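Local coordinates for FAD synthase (Thermoplasma volcanium GSS1, PDB 3GLV), which probably transfers the AMP portion of ATP to flavin mononucleotide, making the coenzyme FAD with the help of a divalent metal cation, at residues A[50-53]-A[54-57]; A[74-77]-A[78-81]; A[101-104]-A[105-109]. One frame throughout, in Å; residues are numbered along the deposited sequence.

How the contacts relate
From the N terminus, contact 1 comes first. It spans the turn from the loop after helix 39-44 into helix 53-60. The chain then runs through strand 68-71 and reaches contact 2, where a short loop enters helix 77-84. Contact 3 follows within helix 96-109, between strands 88-91 and 114-117. Each contact is local, and the three lie in series, none enclosing or crossing another. Contacts 1 and 3 are on opposite sides of the chain's centre, with centres about 30 Å apart. Contacts 2 and 3 touch. Met77 and Met78 of helix 77-84 pack on Leu102, Lys105 and Leu109 of helix 96-109, which joins two neighbouring helices of the parallel-sheet fold.

Contact 1: residues A[50-53]-A[54-57]; sequences IFDE and NSRL
Asp52 grips Ser55 with both carboxylate oxygens at the start of helix 53-60. OD2 of Asp52 accepts from Ser55 N at 2.9 Å, with the donor well above the carboxylate plane. This is the N-cap bond. OD1 of Asp52 takes the hydroxyl Ser55 OG at 2.7 Å on its syn side. The Asp52 CG sits between its backbone N and carbonyl carbon (chi1 64°), which turns the carboxylate forward, over the amides of the first turn.

Backbone bonds continue the helix, from Arg56 N to Asp52 O and from Leu57 N to Glu53 O.

Arg56 reaches back to the loop. Its chain bends at chi3 (-77°), and NE donates to Phe51 O at 3.0 Å. The oxygen lies in the guanidinium plane, but NE stands above the carbonyl plane of Phe51. NH2 forms a salt bridge with Asp39, and NH1 donates to Val10 O and Ala37 O.

Carbon contacts are few. Phe51 CB lies 3.7 Å from Arg56 CG, and Glu53 CA sits over one guanidinium face, toward its rim. The Phe51 side chain also packs on His15 of the second subunit.

Val10 probably binds ATP. The bonds of Arg56 to Phe51 O and Val10 O are therefore consistent with a link between this helix start and the nucleotide site, and the salt bridge to Asp39 probably balances its buried charge.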
ATOM      1  N   ILE A  50      -9.309  -5.533 -12.345  1.00 20.87           N
ATOM      2  CA  ILE A  50      -8.516  -4.921 -13.409  1.00 19.86           C
ATOM      3  C   ILE A  50      -7.000  -5.257 -13.299  1.00 18.95           C
ATOM      4  O   ILE A  50      -6.256  -5.253 -14.303  1.00 18.86           O
ATOM      5  CB  ILE A  50      -8.808  -3.366 -13.373  1.00 19.69           C
ATOM      6  CG1 ILE A  50      -8.482  -2.720 -14.691  1.00 21.80           C
ATOM      7  CG2 ILE A  50      -8.130  -2.691 -12.220  1.00 17.96           C
ATOM      8  CD1 ILE A  50      -8.859  -1.267 -14.712  1.00 26.90           C
ATOM      9  N   PHE A  51      -6.544  -5.536 -12.077  1.00 17.94           N
ATOM     10  CA  PHE A  51      -5.167  -5.998 -11.852  1.00 18.56           C
ATOM     11  C   PHE A  51      -5.136  -7.525 -11.725  1.00 19.65           C
ATOM     12  O   PHE A  51      -6.000  -8.117 -11.069  1.00 18.00           O
ATOM     13  CB  PHE A  51      -4.612  -5.355 -10.579  1.00 18.84           C
ATOM     14  CG  PHE A  51      -4.153  -3.938 -10.757  1.00 17.29           C
ATOM     15  CD1 PHE A  51      -2.946  -3.670 -11.412  1.00 16.31           C
ATOM     16  CD2 PHE A  51      -4.850  -2.884 -10.188  1.00 16.02           C
ATOM     17  CE1 PHE A  51      -2.481  -2.397 -11.556  1.00 14.92           C
ATOM     18  CE2 PHE A  51      -4.407  -1.574 -10.316  1.00 14.59           C
ATOM     19  CZ  PHE A  51      -3.205  -1.314 -11.036  1.00 16.77           C
ATOM     20  N   ASP A  52      -4.123  -8.156 -12.311  1.00 19.24           N
ATOM     21  CA  ASP A  52      -4.030  -9.639 -12.283  1.00 20.27           C
ATOM     22  C   ASP A  52      -3.597 -10.105 -10.890  1.00 20.07           C
ATOM     23  O   ASP A  52      -3.118  -9.313 -10.073  1.00 20.71           O
ATOM     24  CB  ASP A  52      -2.976 -10.106 -13.280  1.00 19.99           C
ATOM     25  CG  ASP A  52      -1.595  -9.605 -12.867  1.00 23.49           C
ATOM     26  OD1 ASP A  52      -1.220  -8.432 -13.160  1.00 30.78           O
ATOM     27  OD2 ASP A  52      -0.953 -10.310 -12.093  1.00 25.70           O
ATOM     28  N   GLU A  53      -3.762 -11.399 -10.625  1.00 20.24           N
ATOM     29  CA  GLU A  53      -3.634 -11.930  -9.271  1.00 19.52           C
ATOM     30  C   GLU A  53      -2.248 -11.789  -8.697  1.00 19.36           C
ATOM     31  O   GLU A  53      -2.121 -11.510  -7.540  1.00 18.99           O
ATOM     32  CB  GLU A  53      -4.125 -13.382  -9.156  1.00 19.75           C
ATOM     33  CG  GLU A  53      -3.244 -14.394  -9.871  1.00 20.19           C
ATOM     34  CD  GLU A  53      -3.949 -15.713 -10.193  1.00 23.38           C
ATOM     35  OE1 GLU A  53      -5.196 -15.812 -10.075  1.00 21.77           O
ATOM     36  OE2 GLU A  53      -3.200 -16.653 -10.528  1.00 22.98           O
ATOM     37  N   ASN A  54      -1.207 -11.938  -9.506  1.00 20.53           N
ATOM     38  CA  ASN A  54       0.151 -11.792  -9.013  1.00 21.77           C
ATOM     39  C   ASN A  54       0.447 -10.351  -8.645  1.00 22.33           C
ATOM     40  O   ASN A  54       1.089 -10.073  -7.617  1.00 22.43           O
ATOM     41  CB  ASN A  54       1.179 -12.302 -10.030  1.00 22.40           C
ATOM     42  CG  ASN A  54       0.984 -13.770 -10.323  1.00 24.97           C
ATOM     43  OD1 ASN A  54       0.520 -14.527  -9.472  1.00 25.74           O
ATOM     44  ND2 ASN A  54       1.266 -14.162 -11.534  1.00 27.77           N
ATOM     45  N   SER A  55      -0.060  -9.423  -9.453  1.00 21.42           N
ATOM     46  CA  SER A  55       0.082  -8.006  -9.125  1.00 20.66           C
ATOM     47  C   SER A  55      -0.631  -7.680  -7.823  1.00 19.51           C
ATOM     48  O   SER A  55      -0.044  -7.014  -6.948  1.00 18.61           O
ATOM     49  CB  SER A  55      -0.413  -7.114 -10.247  1.00 20.81           C
ATOM     50  OG  SER A  55       0.407  -7.273 -11.389  1.00 20.51           O
ATOM     51  N   ARG A  56      -1.859  -8.171  -7.665  1.00 18.76           N
ATOM     52  CA  ARG A  56      -2.609  -7.799  -6.467  1.00 18.79           C
ATOM     53  C   ARG A  56      -1.902  -8.331  -5.219  1.00 20.42           C
ATOM     54  O   ARG A  56      -1.854  -7.653  -4.189  1.00 19.96           O
ATOM     55  CB  ARG A  56      -4.064  -8.278  -6.519  1.00 17.61           C
ATOM     56  CG  ARG A  56      -4.893  -7.553  -7.581  1.00 18.91           C
ATOM     57  CD  ARG A  56      -6.409  -7.946  -7.661  1.00 17.17           C
ATOM     58  NE  ARG A  56      -6.656  -9.215  -8.336  1.00 17.52           N
ATOM     59  CZ  ARG A  56      -6.828 -10.388  -7.732  1.00 18.25           C
ATOM     60  NH1 ARG A  56      -6.819 -10.475  -6.401  1.00 19.28           N
ATOM     61  NH2 ARG A  56      -7.053 -11.489  -8.454  1.00 18.05           N
ATOM     62  N   LEU A  57      -1.428  -9.577  -5.299  1.00 20.49           N
ATOM     63  CA  LEU A  57      -0.725 -10.226  -4.188  1.00 21.77           C
ATOM     64  C   LEU A  57       0.538  -9.441  -3.822  1.00 21.73           C
ATOM     65  O   LEU A  57       0.770  -9.176  -2.664  1.00 21.83           O
ATOM     66  CB  LEU A  57      -0.349 -11.684  -4.546  1.00 22.03           C
ATOM     67  CG  LEU A  57       0.634 -12.491  -3.614  1.00 24.84           C
ATOM     68  CD1 LEU A  57       0.040 -12.712  -2.288  1.00 26.60           C
ATOM     69  CD2 LEU A  57       0.927 -13.878  -4.187  1.00 25.24           C
TER

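Contact 2: residues A[74-77]-A[78-81]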
ATOM      1  N   GLU A  74      -8.786 -21.921  -5.485  1.00 42.57           N
ATOM      2  CA  GLU A  74      -9.712 -21.708  -6.550  1.00 45.69           C
ATOM      3  C   GLU A  74     -11.212 -21.849  -6.313  1.00 46.67           C
ATOM      4  O   GLU A  74     -11.990 -21.300  -7.067  1.00 48.13           O
ATOM      5  CB  GLU A  74      -9.233 -22.539  -7.733  1.00 47.12           C
ATOM      6  CG  GLU A  74      -7.700 -22.421  -7.963  1.00 49.89           C
ATOM      7  CD  GLU A  74      -6.852 -23.130  -6.923  1.00 54.18           C
ATOM      8  OE1 GLU A  74      -7.399 -23.684  -5.982  1.00 57.43           O
ATOM      9  OE2 GLU A  74      -5.621 -23.172  -7.066  1.00 57.32           O
ATOM     10  N   GLY A  75     -11.626 -22.568  -5.289  1.00 46.70           N
ATOM     11  CA  GLY A  75     -13.032 -22.612  -4.956  1.00 46.66           C
ATOM     12  C   GLY A  75     -13.262 -23.489  -3.759  1.00 46.96           C
ATOM     13  O   GLY A  75     -14.158 -24.301  -3.740  1.00 47.03           O
ATOM     14  N   ASP A  76     -12.435 -23.295  -2.748  1.00 46.81           N
ATOM     15  CA  ASP A  76     -12.300 -24.241  -1.645  1.00 46.09           C
ATOM     16  C   ASP A  76     -11.641 -23.524  -0.469  1.00 45.10           C
ATOM     17  O   ASP A  76     -10.403 -23.583  -0.279  1.00 44.99           O
ATOM     18  CB  ASP A  76     -11.432 -25.409  -2.101  1.00 46.65           C
ATOM     19  CG  ASP A  76     -11.253 -26.473  -1.017  1.00 48.33           C
ATOM     20  OD1 ASP A  76     -11.968 -26.396   0.027  1.00 49.32           O
ATOM     21  OD2 ASP A  76     -10.396 -27.373  -1.228  1.00 48.57           O
ATOM     22  N   MET A  77     -12.458 -22.817   0.305  1.00 42.97           N
ATOM     23  CA  MET A  77     -11.938 -21.965   1.378  1.00 41.65           C
ATOM     24  C   MET A  77     -11.355 -22.794   2.539  1.00 38.72           C
ATOM     25  O   MET A  77     -10.279 -22.475   3.104  1.00 35.90           O
ATOM     26  CB  MET A  77     -13.072 -21.085   1.888  1.00 42.74           C
ATOM     27  CG  MET A  77     -12.759 -20.298   3.160  1.00 48.34           C
ATOM     28  SD  MET A  77     -14.296 -19.563   3.771  1.00 58.19           S
ATOM     29  CE  MET A  77     -15.137 -21.029   4.445  1.00 54.18           C
ATOM     30  N   MET A  78     -12.060 -23.872   2.884  1.00 35.59           N
ATOM     31  CA  MET A  78     -11.611 -24.690   3.991  1.00 34.48           C
ATOM     32  C   MET A  78     -10.247 -25.275   3.690  1.00 30.71           C
ATOM     33  O   MET A  78      -9.477 -25.435   4.591  1.00 28.61           O
ATOM     34  CB  MET A  78     -12.636 -25.785   4.375  1.00 36.09           C
ATOM     35  CG  MET A  78     -13.746 -25.279   5.379  1.00 41.28           C
ATOM     36  SD  MET A  78     -13.213 -24.383   6.927  1.00 52.00           S
ATOM     37  CE  MET A  78     -11.996 -25.548   7.597  1.00 41.94           C
ATOM     38  N   LYS A  79      -9.930 -25.568   2.430  1.00 28.26           N
ATOM     39  CA  LYS A  79      -8.567 -25.997   2.116  1.00 26.86           C
ATOM     40  C   LYS A  79      -7.514 -24.932   2.475  1.00 25.90           C
ATOM     41  O   LYS A  79      -6.448 -25.265   2.995  1.00 25.39           O
ATOM     42  CB  LYS A  79      -8.427 -26.365   0.676  1.00 27.03           C
ATOM     43  CG  LYS A  79      -7.023 -26.862   0.306  1.00 30.34           C
ATOM     44  CD  LYS A  79      -7.094 -27.600  -1.028  1.00 34.01           C
ATOM     45  CE  LYS A  79      -5.740 -28.096  -1.501  1.00 37.14           C
ATOM     46  NZ  LYS A  79      -5.862 -28.632  -2.915  1.00 37.71           N
ATOM     47  N   THR A  80      -7.805 -23.661   2.200  1.00 23.65           N
ATOM     48  CA  THR A  80      -6.926 -22.599   2.659  1.00 23.34           C
ATOM     49  C   THR A  80      -6.820 -22.569   4.200  1.00 22.67           C
ATOM     50  O   THR A  80      -5.719 -22.485   4.732  1.00 21.11           O
ATOM     51  CB  THR A  80      -7.320 -21.208   2.057  1.00 23.42           C
ATOM     52  OG1 THR A  80      -7.260 -21.281   0.624  1.00 24.93           O
ATOM     53  CG2 THR A  80      -6.378 -20.078   2.544  1.00 18.86           C
ATOM     54  N   VAL A  81      -7.934 -22.703   4.918  1.00 22.60           N
ATOM     55  CA  VAL A  81      -7.867 -22.602   6.346  1.00 23.35           C
ATOM     56  C   VAL A  81      -7.017 -23.730   6.974  1.00 24.94           C
ATOM     57  O   VAL A  81      -6.212 -23.487   7.875  1.00 23.93           O
ATOM     58  CB  VAL A  81      -9.243 -22.662   6.969  1.00 24.27           C
ATOM     59  CG1 VAL A  81      -9.066 -22.800   8.468  1.00 21.86           C
ATOM     60  CG2 VAL A  81     -10.083 -21.406   6.563  1.00 23.23           C
TER
HETATM   61  O   HOH W   1     -14.284 -24.808   1.040  1.00 47.40           O
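Asp76 folds its carboxylate over Lys79 at the entry to helix 77-84. CG of Asp76 is anti to its own N (chi1 -179°), which carries the carboxylate forward to the first turn. OD1 of Asp76 accepts from Lys79 N at 3.3 Å. The amide comes from high above the carboxylate plane, 65° out of it. OD2 lies against the Lys79 chain instead, 3.3 Å from Lys79 CD. The two side chains cross at about a right angle. The lysine runs on extended, and its NZ stays 5.0 Å from Asp76 OD2, so their opposite charges do not meet.

A water links the same carboxylate to the amide of Met78. It donates to Asp76 OD1 and accepts from Met78 N at 3.0 Å. Through the bond to Lys79 N, Asp76 is the N-cap of the helix that follows strand 68-71 in this nucleotidyltransferase fold of the HUP clan. An alanine here would remove the carboxylate and is likely to leave Lys79 N without its capping acceptor and the water without its carboxylate partner.

Further along, Val81 N donates to Met77 O at 3.0 Å. Met77 CG lies 4.5 Å from Val81 CG2, a loose apolar touch. The Met77 chain is extended to SD and bends only at chi3 (74°), turning its methyl onto Leu102. Met78 is bent at both chi2 and chi3. It packs on Lys105 and Leu109 of helix 96-109 and on Ile111.

Contact 3: residues A[101-104]-A[105-109]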
ATOM      1  N   GLU A 101     -22.045 -18.906   8.841  1.00 30.99           N
ATOM      2  CA  GLU A 101     -21.763 -20.048   7.961  1.00 32.09           C
ATOM      3  C   GLU A 101     -20.389 -20.649   8.248  1.00 30.29           C
ATOM      4  O   GLU A 101     -20.238 -21.848   8.295  1.00 28.76           O
ATOM      5  CB  GLU A 101     -21.755 -19.559   6.529  1.00 33.64           C
ATOM      6  CG  GLU A 101     -21.978 -20.580   5.458  1.00 38.51           C
ATOM      7  CD  GLU A 101     -22.714 -19.933   4.259  1.00 44.85           C
ATOM      8  OE1 GLU A 101     -22.428 -18.750   3.934  1.00 48.72           O
ATOM      9  OE2 GLU A 101     -23.591 -20.586   3.657  1.00 47.94           O
ATOM     10  N   LEU A 102     -19.391 -19.778   8.415  1.00 28.49           N
ATOM     11  CA  LEU A 102     -18.035 -20.237   8.723  1.00 27.24           C
ATOM     12  C   LEU A 102     -17.994 -20.899  10.118  1.00 25.49           C
ATOM     13  O   LEU A 102     -17.307 -21.908  10.323  1.00 24.50           O
ATOM     14  CB  LEU A 102     -17.043 -19.092   8.639  1.00 26.30           C
ATOM     15  CG  LEU A 102     -15.575 -19.465   8.904  1.00 27.66           C
ATOM     16  CD1 LEU A 102     -15.054 -20.516   7.886  1.00 26.79           C
ATOM     17  CD2 LEU A 102     -14.685 -18.196   8.935  1.00 27.35           C
ATOM     18  N   GLN A 103     -18.750 -20.328  11.053  1.00 23.94           N
ATOM     19  CA  GLN A 103     -18.820 -20.862  12.377  1.00 24.12           C
ATOM     20  C   GLN A 103     -19.384 -22.291  12.380  1.00 23.86           C
ATOM     21  O   GLN A 103     -18.837 -23.143  13.070  1.00 23.63           O
ATOM     22  CB  GLN A 103     -19.646 -19.965  13.290  1.00 23.42           C
ATOM     23  CG  GLN A 103     -19.587 -20.390  14.710  1.00 24.58           C
ATOM     24  CD  GLN A 103     -18.201 -20.217  15.313  1.00 26.88           C
ATOM     25  OE1 GLN A 103     -17.638 -19.128  15.280  1.00 25.19           O
ATOM     26  NE2 GLN A 103     -17.648 -21.300  15.870  1.00 23.00           N
ATOM     27  N   SER A 104     -20.445 -22.562  11.614  1.00 23.91           N
ATOM     28  CA  SER A 104     -20.993 -23.942  11.538  1.00 24.46           C
ATOM     29  C   SER A 104     -19.968 -24.918  11.000  1.00 23.34           C
ATOM     30  O   SER A 104     -19.893 -26.032  11.481  1.00 21.84           O
ATOM     31  CB  SER A 104     -22.218 -24.062  10.619  1.00 25.01           C
ATOM     32  OG  SER A 104     -23.288 -23.257  11.100  1.00 30.86           O
ATOM     33  N   LYS A 105     -19.206 -24.502   9.982  1.00 23.05           N
ATOM     34  CA  LYS A 105     -18.142 -25.369   9.445  1.00 23.52           C
ATOM     35  C   LYS A 105     -17.090 -25.736  10.512  1.00 22.46           C
ATOM     36  O   LYS A 105     -16.774 -26.914  10.707  1.00 21.39           O
ATOM     37  CB  LYS A 105     -17.461 -24.714   8.254  1.00 22.92           C
ATOM     38  CG  LYS A 105     -18.368 -24.641   7.006  1.00 28.29           C
ATOM     39  CD  LYS A 105     -17.537 -24.273   5.712  1.00 31.38           C
ATOM     40  CE  LYS A 105     -18.444 -24.109   4.452  1.00 34.26           C
ATOM     41  NZ  LYS A 105     -19.304 -22.922   4.534  1.00 35.50           N
ATOM     42  N   ILE A 106     -16.624 -24.706  11.225  1.00 21.75           N
ATOM     43  CA  ILE A 106     -15.673 -24.837  12.322  1.00 21.45           C
ATOM     44  C   ILE A 106     -16.178 -25.798  13.364  1.00 20.29           C
ATOM     45  O   ILE A 106     -15.457 -26.712  13.756  1.00 19.32           O
ATOM     46  CB  ILE A 106     -15.369 -23.443  13.029  1.00 22.00           C
ATOM     47  CG1 ILE A 106     -14.583 -22.515  12.143  1.00 25.99           C
ATOM     48  CG2 ILE A 106     -14.564 -23.585  14.349  1.00 19.33           C
ATOM     49  CD1 ILE A 106     -13.861 -23.230  11.102  1.00 30.57           C
ATOM     50  N   ASN A 107     -17.415 -25.575  13.805  1.00 20.15           N
ATOM     51  CA  ASN A 107     -18.013 -26.359  14.849  1.00 20.62           C
ATOM     52  C   ASN A 107     -18.164 -27.825  14.434  1.00 20.27           C
ATOM     53  O   ASN A 107     -17.904 -28.679  15.235  1.00 21.43           O
ATOM     54  CB  ASN A 107     -19.422 -25.847  15.204  1.00 20.68           C
ATOM     55  CG  ASN A 107     -19.412 -24.465  15.891  1.00 23.89           C
ATOM     56  OD1 ASN A 107     -18.365 -23.944  16.235  1.00 24.45           O
ATOM     57  ND2 ASN A 107     -20.608 -23.877  16.087  1.00 25.36           N
ATOM     58  N   LYS A 108     -18.627 -28.109  13.216  1.00 19.70           N
ATOM     59  CA  LYS A 108     -18.790 -29.497  12.787  1.00 20.20           C
ATOM     60  C   LYS A 108     -17.452 -30.228  12.839  1.00 19.83           C
ATOM     61  O   LYS A 108     -17.373 -31.373  13.278  1.00 20.21           O
ATOM     62  CB  LYS A 108     -19.391 -29.578  11.367  1.00 20.48           C
ATOM     63  CG  LYS A 108     -19.455 -31.002  10.817  1.00 22.51           C
ATOM     64  CD  LYS A 108     -20.240 -31.118   9.500  1.00 24.27           C
ATOM     65  CE  LYS A 108     -20.242 -32.572   9.002  1.00 23.46           C
ATOM     66  NZ  LYS A 108     -20.928 -32.758   7.672  1.00 21.92           N
ATOM     67  N   LEU A 109     -16.408 -29.561  12.366  1.00 18.99           N
ATOM     68  CA  LEU A 109     -15.082 -30.180  12.256  1.00 19.56           C
ATOM     69  C   LEU A 109     -14.389 -30.221  13.636  1.00 19.73           C
ATOM     70  O   LEU A 109     -13.612 -31.127  13.945  1.00 19.23           O
ATOM     71  CB  LEU A 109     -14.296 -29.376  11.228  1.00 19.86           C
ATOM     72  CG  LEU A 109     -13.047 -29.896  10.518  1.00 24.76           C
ATOM     73  CD1 LEU A 109     -13.232 -31.307   9.860  1.00 24.54           C
ATOM     74  CD2 LEU A 109     -12.653 -28.847   9.484  1.00 25.94           C
TER
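Leu102 and Ile106 lie one turn apart on the buried side of helix 96-109. Their CD1 atoms are 4.4 Å from each other. Ile106 CG1 also comes within 3.3 Å of Leu102 O, beside the backbone bond from Ile106 N to that same oxygen. Beyond the helix, Leu102 touches Ile115 of strand 114-117.

Polar side chains border this apolar row. Gln103 NE2 donates to Asn107 OD1 at 2.8 Å, with an N-H...O angle of 155°. The acceptor lies in the amide plane of Gln103, while NE2 is tilted from the carbonyl plane of Asn107. The two amide planes are 45° apart. Gln103 starts with CG anti to N and then bends at chi2 (67°), which swings its amide along the helix toward Asn107. The Gln103 chain also touches Ile115.

The looser side holds Glu101 and Lys105. They lie side by side and point the same way. Between the two side chains, the close approach is Lys105 NZ to Glu101 CG, at 3.7 Å. The charged ends stay apart, with NZ of Lys105 5.0 Å from OE2 of Glu101. The Lys105 chain also lies against helix 77-84. The main-chain bond from Lys105 N to Glu101 O is weak. The Lys108 chain runs extended away from residues 101-104, while its N donates to Ser104 O.

One helix thus carries an apolar side against its neighbours and a more polar side that is largely solvent-facing, consistent with an amphipathic helix in the beta-alpha-beta crossover between strands 88-91 and 114-117.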